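Local coordinates for putative oxidoreductase with NAD(P)-binding Rossmann-fold domain (Clostridium difficile, PDB 3UUW), which is a putative oxidoreductase of the Gfo/Idh/MocA family that probably binds NAD(P) through its Rossmann-fold domain and whose substrate is not established, at residues 21-24 / 25-29; 259-263 / 264-268; 268-271 / 272-276. All blocks are in the same frame, centred on the assembly; numbering follows the deposited sequence.

Interaction 1: 21-24 / 25-29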
ATOM      1  N   ALA A  21      13.771  -3.809 -25.157  1.00 21.03           N
ATOM      2  CA  ALA A  21      12.311  -3.655 -25.429  1.00 20.08           C
ATOM      3  C   ALA A  21      11.770  -4.417 -26.613  1.00 19.63           C
ATOM      4  O   ALA A  21      10.525  -4.599 -26.710  1.00 20.39           O
ATOM      5  CB  ALA A  21      11.967  -2.172 -25.611  1.00 20.83           C
ATOM      6  N   TYR A  22      12.654  -4.830 -27.540  1.00 17.57           N
ATOM      7  CA  TYR A  22      12.226  -5.506 -28.772  1.00 17.80           C
ATOM      8  C   TYR A  22      12.812  -6.881 -29.009  1.00 19.63           C
ATOM      9  O   TYR A  22      12.040  -7.838 -29.215  1.00 21.83           O
ATOM     10  CB  TYR A  22      12.437  -4.601 -29.981  1.00 17.38           C
ATOM     11  CG  TYR A  22      11.561  -3.386 -29.901  1.00 15.83           C
ATOM     12  CD1 TYR A  22      10.225  -3.456 -30.271  1.00 15.12           C
ATOM     13  CD2 TYR A  22      12.032  -2.193 -29.368  1.00 18.91           C
ATOM     14  CE1 TYR A  22       9.393  -2.340 -30.189  1.00 15.85           C
ATOM     15  CE2 TYR A  22      11.212  -1.068 -29.270  1.00 18.79           C
ATOM     16  CZ  TYR A  22       9.897  -1.150 -29.666  1.00 16.01           C
ATOM     17  OH  TYR A  22       9.066  -0.045 -29.582  1.00 16.48           O
ATOM     18  N   LEU A  23      14.146  -7.002 -28.967  1.00 19.72           N
ATOM     19  CA  LEU A  23      14.811  -8.289 -29.179  1.00 20.13           C
ATOM     20  C   LEU A  23      14.245  -9.382 -28.276  1.00 20.87           C
ATOM     21  O   LEU A  23      13.975 -10.500 -28.769  1.00 20.41           O
ATOM     22  CB  LEU A  23      16.342  -8.161 -29.060  1.00 20.29           C
ATOM     23  CG  LEU A  23      17.011  -7.574 -30.309  1.00 20.36           C
ATOM     24  CD1 LEU A  23      18.427  -7.109 -30.052  1.00 23.56           C
ATOM     25  CD2 LEU A  23      16.948  -8.589 -31.477  1.00 24.27           C
ATOM     26  N   PRO A  24      13.998  -9.072 -26.981  1.00 19.73           N
ATOM     27  CA  PRO A  24      13.505 -10.178 -26.146  1.00 20.41           C
ATOM     28  C   PRO A  24      12.184 -10.787 -26.600  1.00 21.41           C
ATOM     29  O   PRO A  24      11.922 -11.952 -26.317  1.00 22.08           O
ATOM     30  CB  PRO A  24      13.381  -9.541 -24.761  1.00 20.35           C
ATOM     31  CG  PRO A  24      14.447  -8.463 -24.767  1.00 20.75           C
ATOM     32  CD  PRO A  24      14.318  -7.885 -26.150  1.00 19.48           C
ATOM     33  N   ILE A  25      11.360 -10.023 -27.297  1.00 20.27           N
ATOM     34  CA  ILE A  25      10.099 -10.588 -27.803  1.00 22.27           C
ATOM     35  C   ILE A  25      10.221 -11.102 -29.245  1.00 21.06           C
ATOM     36  O   ILE A  25       9.712 -12.205 -29.572  1.00 20.60           O
ATOM     37  CB  ILE A  25       8.916  -9.615 -27.621  1.00 25.67           C
ATOM     38  CG1 ILE A  25       9.260  -8.232 -28.129  1.00 26.89           C
ATOM     39  CG2 ILE A  25       8.525  -9.562 -26.172  1.00 31.27           C
ATOM     40  CD1 ILE A  25       8.271  -7.120 -27.714  1.00 29.23           C
ATOM     41  N   LEU A  26      10.922 -10.358 -30.099  1.00 20.47           N
ATOM     42  CA  LEU A  26      10.962 -10.690 -31.511  1.00 19.26           C
ATOM     43  C   LEU A  26      11.867 -11.869 -31.831  1.00 19.26           C
ATOM     44  O   LEU A  26      11.692 -12.497 -32.865  1.00 18.45           O
ATOM     45  CB  LEU A  26      11.351  -9.466 -32.348  1.00 19.27           C
ATOM     46  CG  LEU A  26      10.330  -8.327 -32.336  1.00 19.12           C
ATOM     47  CD1 LEU A  26      10.918  -7.131 -33.062  1.00 23.52           C
ATOM     48  CD2 LEU A  26       8.968  -8.778 -32.954  1.00 20.40           C
ATOM     49  N   THR A  27      12.808 -12.180 -30.936  1.00 19.21           N
ATOM     50  CA  THR A  27      13.697 -13.310 -31.157  1.00 19.58           C
ATOM     51  C   THR A  27      13.018 -14.651 -30.929  1.00 22.18           C
ATOM     52  O   THR A  27      13.605 -15.682 -31.277  1.00 22.85           O
ATOM     53  CB  THR A  27      14.997 -13.189 -30.345  1.00 19.47           C
ATOM     54  OG1 THR A  27      14.675 -13.041 -28.968  1.00 20.52           O
ATOM     55  CG2 THR A  27      15.820 -11.985 -30.842  1.00 19.99           C
ATOM     56  N   LYS A  28      11.818 -14.634 -30.315  1.00 21.77           N
ATOM     57  CA  LYS A  28      10.921 -15.799 -30.264  1.00 22.08           C
ATOM     58  C   LYS A  28      10.012 -15.544 -31.473  1.00 21.96           C
ATOM     59  O   LYS A  28       8.930 -14.929 -31.385  1.00 20.76           O
ATOM     60  CB  LYS A  28      10.150 -15.869 -28.955  1.00 23.10           C
ATOM     61  CG  LYS A  28       9.285 -17.094 -28.840  1.00 26.73           C
ATOM     62  CD  LYS A  28       8.513 -17.088 -27.548  1.00 28.98           C
ATOM     63  CE  LYS A  28       7.707 -18.336 -27.421  1.00 35.43           C
ATOM     64  NZ  LYS A  28       8.568 -19.531 -27.345  1.00 41.46           N
ATOM     65  N   SER A  29      10.511 -15.963 -32.622  1.00 21.08           N
ATOM     66  CA  SER A  29       9.951 -15.544 -33.896  1.00 20.40           C
ATOM     67  C   SER A  29       8.854 -16.472 -34.359  1.00 21.84           C
ATOM     68  O   SER A  29       9.071 -17.295 -35.224  1.00 24.08           O
ATOM     69  CB  SER A  29      11.088 -15.449 -34.914  1.00 20.37           C
ATOM     70  OG  SER A  29      12.177 -14.667 -34.384  1.00 19.80           O
TER
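Thr27 carries OG1 between its own backbone N and carbonyl carbon (chi1 56°), which turns the hydroxyl back onto the carbonyl of Leu23. Ile25 has CG1 in the same kind of position (chi1 49°), and this branch runs back along the helix to Tyr22 O. The Thr27 hydroxyl OG1 donates to Leu23 O over 2.6 Å, from a position tilted 32° out of the carbonyl plane. Thr27 N donates to Leu23 O at 3.0 Å, so backbone and side chain of one residue grip one acceptor. Thr27 CG2 then lies 3.6 Å from Leu23 CD2, the two side chains crossing at a slant. One residue earlier, Tyr22 O also takes two donors. Leu26 N meets Tyr22 O almost head-on at 2.9 Å, while Ile25 N lies 3.0 Å from Tyr22 O, well above the carbonyl plane. Pro24 has no N-H to give, and the helix is kinked there. The tip of Ile25, CD1, covers Ala21 O at 3.5 Å, a buried oxygen that has no polar partner in the model. Ser29 OG donates to Leu26 O at 2.7 Å, within the carbonyl plane, and holds the turn. The Tyr22 hydroxyl is hydrogen-bonded to Tyr94 and Asp96, and Arg53 of the second subunit to Thr27 O and Ser29 OG. Residues 21-26 form the C-terminal part of helix 16-26, the first crossover helix of the Rossmann fold, between strands 8-12 and 33-38. Leu23 and Leu26 face Met11 of strand 8-12, Leu23 and Thr27 meet Tyr52 of helix 42-52, and Ile25 leans on helix 269-281.

Interaction 2: 259-263 / 264-268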
ATOM      1  N   ALA A 259       1.965 -12.985 -12.026  1.00 18.34           N
ATOM      2  CA  ALA A 259       3.341 -13.387 -11.681  1.00 19.49           C
ATOM      3  C   ALA A 259       4.207 -13.779 -12.876  1.00 19.51           C
ATOM      4  O   ALA A 259       5.442 -13.673 -12.800  1.00 21.85           O
ATOM      5  CB  ALA A 259       3.304 -14.523 -10.675  1.00 20.68           C
ATOM      6  N   TRP A 260       3.588 -14.243 -13.966  1.00 18.31           N
ATOM      7  CA  TRP A 260       4.318 -14.666 -15.155  1.00 19.03           C
ATOM      8  C   TRP A 260       4.094 -13.762 -16.380  1.00 18.19           C
ATOM      9  O   TRP A 260       4.415 -14.130 -17.524  1.00 21.51           O
ATOM     10  CB  TRP A 260       4.022 -16.146 -15.434  1.00 20.28           C
ATOM     11  CG  TRP A 260       4.638 -16.986 -14.381  1.00 21.16           C
ATOM     12  CD1 TRP A 260       4.041 -17.493 -13.277  1.00 25.84           C
ATOM     13  CD2 TRP A 260       6.019 -17.350 -14.298  1.00 22.91           C
ATOM     14  NE1 TRP A 260       4.962 -18.180 -12.509  1.00 26.13           N
ATOM     15  CE2 TRP A 260       6.186 -18.103 -13.126  1.00 22.47           C
ATOM     16  CE3 TRP A 260       7.128 -17.106 -15.104  1.00 23.09           C
ATOM     17  CZ2 TRP A 260       7.428 -18.630 -12.749  1.00 26.28           C
ATOM     18  CZ3 TRP A 260       8.361 -17.636 -14.723  1.00 24.68           C
ATOM     19  CH2 TRP A 260       8.495 -18.368 -13.568  1.00 23.32           C
ATOM     20  N   VAL A 261       3.578 -12.545 -16.137  1.00 16.79           N
ATOM     21  CA  VAL A 261       3.398 -11.562 -17.205  1.00 17.05           C
ATOM     22  C   VAL A 261       4.740 -10.844 -17.341  1.00 17.63           C
ATOM     23  O   VAL A 261       5.182 -10.153 -16.417  1.00 17.07           O
ATOM     24  CB  VAL A 261       2.240 -10.607 -16.899  1.00 17.90           C
ATOM     25  CG1 VAL A 261       2.102  -9.520 -17.985  1.00 16.06           C
ATOM     26  CG2 VAL A 261       0.939 -11.428 -16.788  1.00 19.68           C
ATOM     27  N   ASN A 262       5.394 -11.033 -18.477  1.00 17.61           N
ATOM     28  CA  ASN A 262       6.710 -10.446 -18.682  1.00 17.03           C
ATOM     29  C   ASN A 262       6.624  -8.922 -18.804  1.00 15.21           C
ATOM     30  O   ASN A 262       5.554  -8.362 -19.064  1.00 16.31           O
ATOM     31  CB  ASN A 262       7.415 -11.114 -19.856  1.00 16.38           C
ATOM     32  CG  ASN A 262       6.910 -10.659 -21.215  1.00 18.26           C
ATOM     33  OD1 ASN A 262       7.129  -9.524 -21.598  1.00 17.45           O
ATOM     34  ND2 ASN A 262       6.265 -11.577 -21.982  1.00 22.07           N
ATOM     35  N   ILE A 263       7.731  -8.235 -18.544  1.00 15.07           N
ATOM     36  CA  ILE A 263       7.667  -6.782 -18.494  1.00 13.76           C
ATOM     37  C   ILE A 263       7.332  -6.128 -19.842  1.00 14.83           C
ATOM     38  O   ILE A 263       6.771  -5.020 -19.875  1.00 15.20           O
ATOM     39  CB  ILE A 263       8.930  -6.144 -17.841  1.00 14.20           C
ATOM     40  CG1 ILE A 263      10.148  -6.290 -18.737  1.00 15.90           C
ATOM     41  CG2 ILE A 263       9.177  -6.712 -16.387  1.00 16.61           C
ATOM     42  CD1 ILE A 263      11.327  -5.482 -18.223  1.00 16.15           C
ATOM     43  N   LEU A 264       7.630  -6.800 -20.958  1.00 15.81           N
ATOM     44  CA  LEU A 264       7.352  -6.199 -22.265  1.00 15.21           C
ATOM     45  C   LEU A 264       5.867  -6.324 -22.594  1.00 13.80           C
ATOM     46  O   LEU A 264       5.292  -5.475 -23.284  1.00 14.11           O
ATOM     47  CB  LEU A 264       8.227  -6.820 -23.340  1.00 15.86           C
ATOM     48  CG  LEU A 264       9.721  -6.640 -23.034  1.00 17.56           C
ATOM     49  CD1 LEU A 264      10.577  -7.245 -24.162  1.00 19.35           C
ATOM     50  CD2 LEU A 264      10.062  -5.147 -22.825  1.00 20.44           C
ATOM     51  N   LYS A 265       5.265  -7.381 -22.079  1.00 15.12           N
ATOM     52  CA  LYS A 265       3.826  -7.534 -22.159  1.00 14.46           C
ATOM     53  C   LYS A 265       3.189  -6.447 -21.298  1.00 15.15           C
ATOM     54  O   LYS A 265       2.223  -5.778 -21.713  1.00 14.93           O
ATOM     55  CB  LYS A 265       3.421  -8.925 -21.670  1.00 15.10           C
ATOM     56  CG  LYS A 265       1.910  -9.175 -21.668  1.00 16.41           C
ATOM     57  CD  LYS A 265       1.309  -9.261 -23.068  1.00 22.74           C
ATOM     58  CE  LYS A 265      -0.141  -9.671 -23.014  1.00 24.00           C
ATOM     59  NZ  LYS A 265      -0.715  -9.840 -24.395  1.00 26.81           N
ATOM     60  N   GLN A 266       3.717  -6.253 -20.087  1.00 14.69           N
ATOM     61  CA  GLN A 266       3.184  -5.220 -19.192  1.00 14.85           C
ATOM     62  C   GLN A 266       3.197  -3.848 -19.822  1.00 14.73           C
ATOM     63  O   GLN A 266       2.233  -3.119 -19.693  1.00 14.92           O
ATOM     64  CB  GLN A 266       3.988  -5.114 -17.898  1.00 16.12           C
ATOM     65  CG  GLN A 266       3.979  -6.325 -16.998  1.00 15.48           C
ATOM     66  CD  GLN A 266       4.980  -6.174 -15.857  1.00 16.01           C
ATOM     67  OE1 GLN A 266       5.428  -5.078 -15.556  1.00 17.88           O
ATOM     68  NE2 GLN A 266       5.407  -7.305 -15.281  1.00 17.67           N
ATOM     69  N   LYS A 267       4.301  -3.491 -20.479  1.00 14.53           N
ATOM     70  CA  LYS A 267       4.481  -2.124 -20.968  1.00 14.21           C
ATOM     71  C   LYS A 267       3.838  -1.884 -22.320  1.00 13.60           C
ATOM     72  O   LYS A 267       3.737  -0.736 -22.751  1.00 16.19           O
ATOM     73  CB  LYS A 267       5.951  -1.785 -21.031  1.00 14.94           C
ATOM     74  CG  LYS A 267       6.664  -1.824 -19.673  1.00 15.35           C
ATOM     75  CD  LYS A 267       8.147  -1.706 -19.884  1.00 17.55           C
ATOM     76  CE  LYS A 267       8.991  -2.025 -18.659  1.00 18.53           C
ATOM     77  NZ  LYS A 267       8.599  -1.213 -17.455  1.00 20.53           N
ATOM     78  N   GLY A 268       3.364  -2.940 -22.982  1.00 14.49           N
ATOM     79  CA  GLY A 268       2.712  -2.780 -24.281  1.00 14.82           C
ATOM     80  C   GLY A 268       3.601  -3.083 -25.486  1.00 14.70           C
ATOM     81  O   GLY A 268       3.127  -3.105 -26.616  1.00 15.12           O
TER
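Asn262 OD1 accepts from Lys265 N at 2.9 Å and, more weakly, from Leu264 N, which makes Asn262 the N-cap of helix 263-267. Lys265 N approaches from above the carbonyl plane of the amide. Asn262 CG stands between its backbone N and carbonyl carbon (chi1 77°), and this folds OD1 over the first turn. Asn262 ND2 is hydrogen-bonded to Glu270, and Lys265 NZ makes a salt bridge with Asp271. A second side chain ties the lead-in to the helix: Gln266 NE2 donates to Val261 O over 3.1 Å. Its OE1 is hydrogen-bonded to Asn242, so the amide is held at both ends. Regular helical bonds follow, with Gln266 N on Asn262 O and Lys267 N on Ile263 O. Around this polar core lies aliphatic packing. Val261 CG1 touches Lys265 CG at 3.7 Å and Gln266 CG at 3.8 Å. Ile263 and Lys267 run side by side, and the Lys267 ammonium hydrogen-bonds to Ala259 O and makes a cation-pi contact with Trp260, both of the second subunit. Gly268 ends the short helix with a positive phi of 99°. Where the Lys267 chain passes over Ile263 O, its CG lies 3.2 Å from that oxygen.

Interaction 3: 268-271 / 272-276; sequences GFED and ISNHF
Gly268 O, Phe269 O, Glu270 O and Asp271 O each accept the N-H four residues on, the regular alpha-helical pattern of the first turns of helix 269-281, with Gly268 at the N-cap. Phe269 O takes a second donor. Ser273 OG, anti to its carbonyl carbon (chi1 -58°), donates to Phe269 O at 2.8 Å, and Ser273 N does so at 3.1 Å. The hydroxyl comes in 19° from the carbonyl plane, whereas the amide N sits above it. Ile272 CG2 lies against the same first turn, 3.3 Å from Gly268 O and 3.4 Å from Phe269 O. Glu270 and Asn274 lie alongside each other, pointing the same way. Their end groups are turned 76° apart, and Asn274 ND2 is 3.8 Å from Glu270 CG. A water bridges Asp271 and Asn274: it donates to Asp271 OD1 at 2.6 Å and accepts from Asn274 ND2 at 2.8 Å. Phe269 sets its ring edge-to-face with Tyr22, and Ser273 rests on Tyr22 and Ile25, both of helix 16-26. Ile272 and Phe276 pack on Met121 of strand 120-122 and on strand 92-95, Ile272 at Tyr94 and Phe276 at His92.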
ATOM      1  N   GLY A 268       3.364  -2.940 -22.982  1.00 14.49           N
ATOM      2  CA  GLY A 268       2.712  -2.780 -24.281  1.00 14.82           C
ATOM      3  C   GLY A 268       3.601  -3.083 -25.486  1.00 14.70           C
ATOM      4  O   GLY A 268       3.127  -3.105 -26.616  1.00 15.12           O
ATOM      5  N   PHE A 269       4.889  -3.314 -25.257  1.00 15.17           N
ATOM      6  CA  PHE A 269       5.807  -3.596 -26.365  1.00 14.32           C
ATOM      7  C   PHE A 269       5.461  -4.907 -27.066  1.00 15.71           C
ATOM      8  O   PHE A 269       5.596  -5.019 -28.281  1.00 15.30           O
ATOM      9  CB  PHE A 269       7.254  -3.625 -25.896  1.00 14.90           C
ATOM     10  CG  PHE A 269       7.785  -2.287 -25.513  1.00 14.63           C
ATOM     11  CD1 PHE A 269       8.095  -1.352 -26.503  1.00 18.13           C
ATOM     12  CD2 PHE A 269       7.935  -1.923 -24.187  1.00 16.09           C
ATOM     13  CE1 PHE A 269       8.584  -0.115 -26.175  1.00 17.44           C
ATOM     14  CE2 PHE A 269       8.414  -0.674 -23.835  1.00 17.33           C
ATOM     15  CZ  PHE A 269       8.740   0.250 -24.824  1.00 18.21           C
ATOM     16  N   GLU A 270       5.055  -5.918 -26.301  1.00 15.29           N
ATOM     17  CA  GLU A 270       4.710  -7.189 -26.890  1.00 16.31           C
ATOM     18  C   GLU A 270       3.496  -7.071 -27.811  1.00 16.62           C
ATOM     19  O   GLU A 270       3.532  -7.511 -28.974  1.00 15.80           O
ATOM     20  CB  GLU A 270       4.511  -8.266 -25.787  1.00 18.12           C
ATOM     21  CG  GLU A 270       4.150  -9.607 -26.328  1.00 19.38           C
ATOM     22  CD  GLU A 270       4.268 -10.731 -25.306  1.00 23.77           C
ATOM     23  OE1 GLU A 270       3.567 -11.736 -25.467  1.00 33.41           O
ATOM     24  OE2 GLU A 270       5.082 -10.625 -24.379  1.00 28.74           O
ATOM     25  N   ASP A 271       2.451  -6.422 -27.340  1.00 14.79           N
ATOM     26  CA  ASP A 271       1.240  -6.349 -28.133  1.00 15.64           C
ATOM     27  C   ASP A 271       1.385  -5.405 -29.327  1.00 13.66           C
ATOM     28  O   ASP A 271       0.860  -5.702 -30.407  1.00 15.31           O
ATOM     29  CB  ASP A 271       0.057  -6.015 -27.264  1.00 15.83           C
ATOM     30  CG  ASP A 271      -0.290  -7.168 -26.316  1.00 20.48           C
ATOM     31  OD1 ASP A 271      -0.112  -8.354 -26.720  1.00 22.46           O
ATOM     32  OD2 ASP A 271      -0.707  -6.896 -25.183  1.00 19.64           O
ATOM     33  N   ILE A 272       2.124  -4.313 -29.155  1.00 14.47           N
ATOM     34  CA  ILE A 272       2.271  -3.373 -30.270  1.00 14.36           C
ATOM     35  C   ILE A 272       3.086  -4.020 -31.393  1.00 14.82           C
ATOM     36  O   ILE A 272       2.773  -3.857 -32.572  1.00 15.39           O
ATOM     37  CB  ILE A 272       2.861  -2.002 -29.860  1.00 13.21           C
ATOM     38  CG1 ILE A 272       2.579  -0.976 -30.967  1.00 13.69           C
ATOM     39  CG2 ILE A 272       4.388  -2.072 -29.514  1.00 12.98           C
ATOM     40  CD1 ILE A 272       2.961   0.445 -30.583  1.00 13.31           C
ATOM     41  N   SER A 273       4.137  -4.751 -31.024  1.00 14.35           N
ATOM     42  CA  SER A 273       4.995  -5.383 -32.028  1.00 14.63           C
ATOM     43  C   SER A 273       4.192  -6.475 -32.767  1.00 15.60           C
ATOM     44  O   SER A 273       4.254  -6.588 -34.006  1.00 14.61           O
ATOM     45  CB  SER A 273       6.284  -5.911 -31.391  1.00 14.94           C
ATOM     46  OG  SER A 273       7.013  -4.850 -30.741  1.00 18.77           O
ATOM     47  N   ASN A 274       3.440  -7.286 -32.021  1.00 15.97           N
ATOM     48  CA  ASN A 274       2.645  -8.325 -32.639  1.00 17.39           C
ATOM     49  C   ASN A 274       1.517  -7.771 -33.504  1.00 15.57           C
ATOM     50  O   ASN A 274       1.163  -8.349 -34.530  1.00 18.29           O
ATOM     51  CB  ASN A 274       2.124  -9.305 -31.600  1.00 18.25           C
ATOM     52  CG  ASN A 274       3.242 -10.176 -31.011  1.00 22.76           C
ATOM     53  OD1 ASN A 274       4.254 -10.424 -31.658  1.00 26.91           O
ATOM     54  ND2 ASN A 274       3.038 -10.652 -29.791  1.00 26.91           N
ATOM     55  N   HIS A 275       0.941  -6.652 -33.096  1.00 16.34           N
ATOM     56  CA  HIS A 275      -0.076  -6.003 -33.864  1.00 16.29           C
ATOM     57  C   HIS A 275       0.479  -5.512 -35.199  1.00 16.02           C
ATOM     58  O   HIS A 275      -0.164  -5.673 -36.221  1.00 17.16           O
ATOM     59  CB  HIS A 275      -0.679  -4.845 -33.078  1.00 15.49           C
ATOM     60  CG  HIS A 275      -1.850  -4.212 -33.757  1.00 18.70           C
ATOM     61  ND1 HIS A 275      -2.969  -4.931 -34.126  1.00 22.48           N
ATOM     62  CD2 HIS A 275      -2.062  -2.943 -34.167  1.00 23.96           C
ATOM     63  CE1 HIS A 275      -3.834  -4.119 -34.706  1.00 24.03           C
ATOM     64  NE2 HIS A 275      -3.310  -2.905 -34.735  1.00 22.62           N
ATOM     65  N   PHE A 276       1.664  -4.912 -35.181  1.00 15.35           N
ATOM     66  CA  PHE A 276       2.336  -4.485 -36.418  1.00 14.99           C
ATOM     67  C   PHE A 276       2.404  -5.637 -37.414  1.00 15.09           C
ATOM     68  O   PHE A 276       2.057  -5.482 -38.585  1.00 16.28           O
ATOM     69  CB  PHE A 276       3.757  -3.940 -36.111  1.00 14.81           C
ATOM     70  CG  PHE A 276       4.544  -3.527 -37.321  1.00 15.74           C
ATOM     71  CD1 PHE A 276       4.215  -2.372 -38.038  1.00 15.72           C
ATOM     72  CD2 PHE A 276       5.629  -4.280 -37.744  1.00 17.96           C
ATOM     73  CE1 PHE A 276       4.959  -1.995 -39.167  1.00 14.10           C
ATOM     74  CE2 PHE A 276       6.374  -3.891 -38.853  1.00 21.03           C
ATOM     75  CZ  PHE A 276       6.032  -2.748 -39.554  1.00 17.92           C
TER
HETATM   76  O   HOH W   1       0.600 -10.082 -28.485  1.00 34.69           O

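How the interactions relate
The chain first passes through interaction 1, at the end of helix 16-26 in the Rossmann unit. Much later, after strand 251-256 of the mixed sheet, interaction 2 starts helix 263-267. Interaction 3 follows directly, opening helix 269-281, and Gly268 belongs to both. All three are local, so none closes a long loop, and none nests within or crosses another. They meet in space. Leu264 CD1 packs on Pro24 and Ile25, and helix 269-281 lies on helix 16-26 of the Rossmann unit. Polar pairs join helix 263-267 and its N-cap to helix 269-281. Interactions 1 and 2 both touch the second subunit.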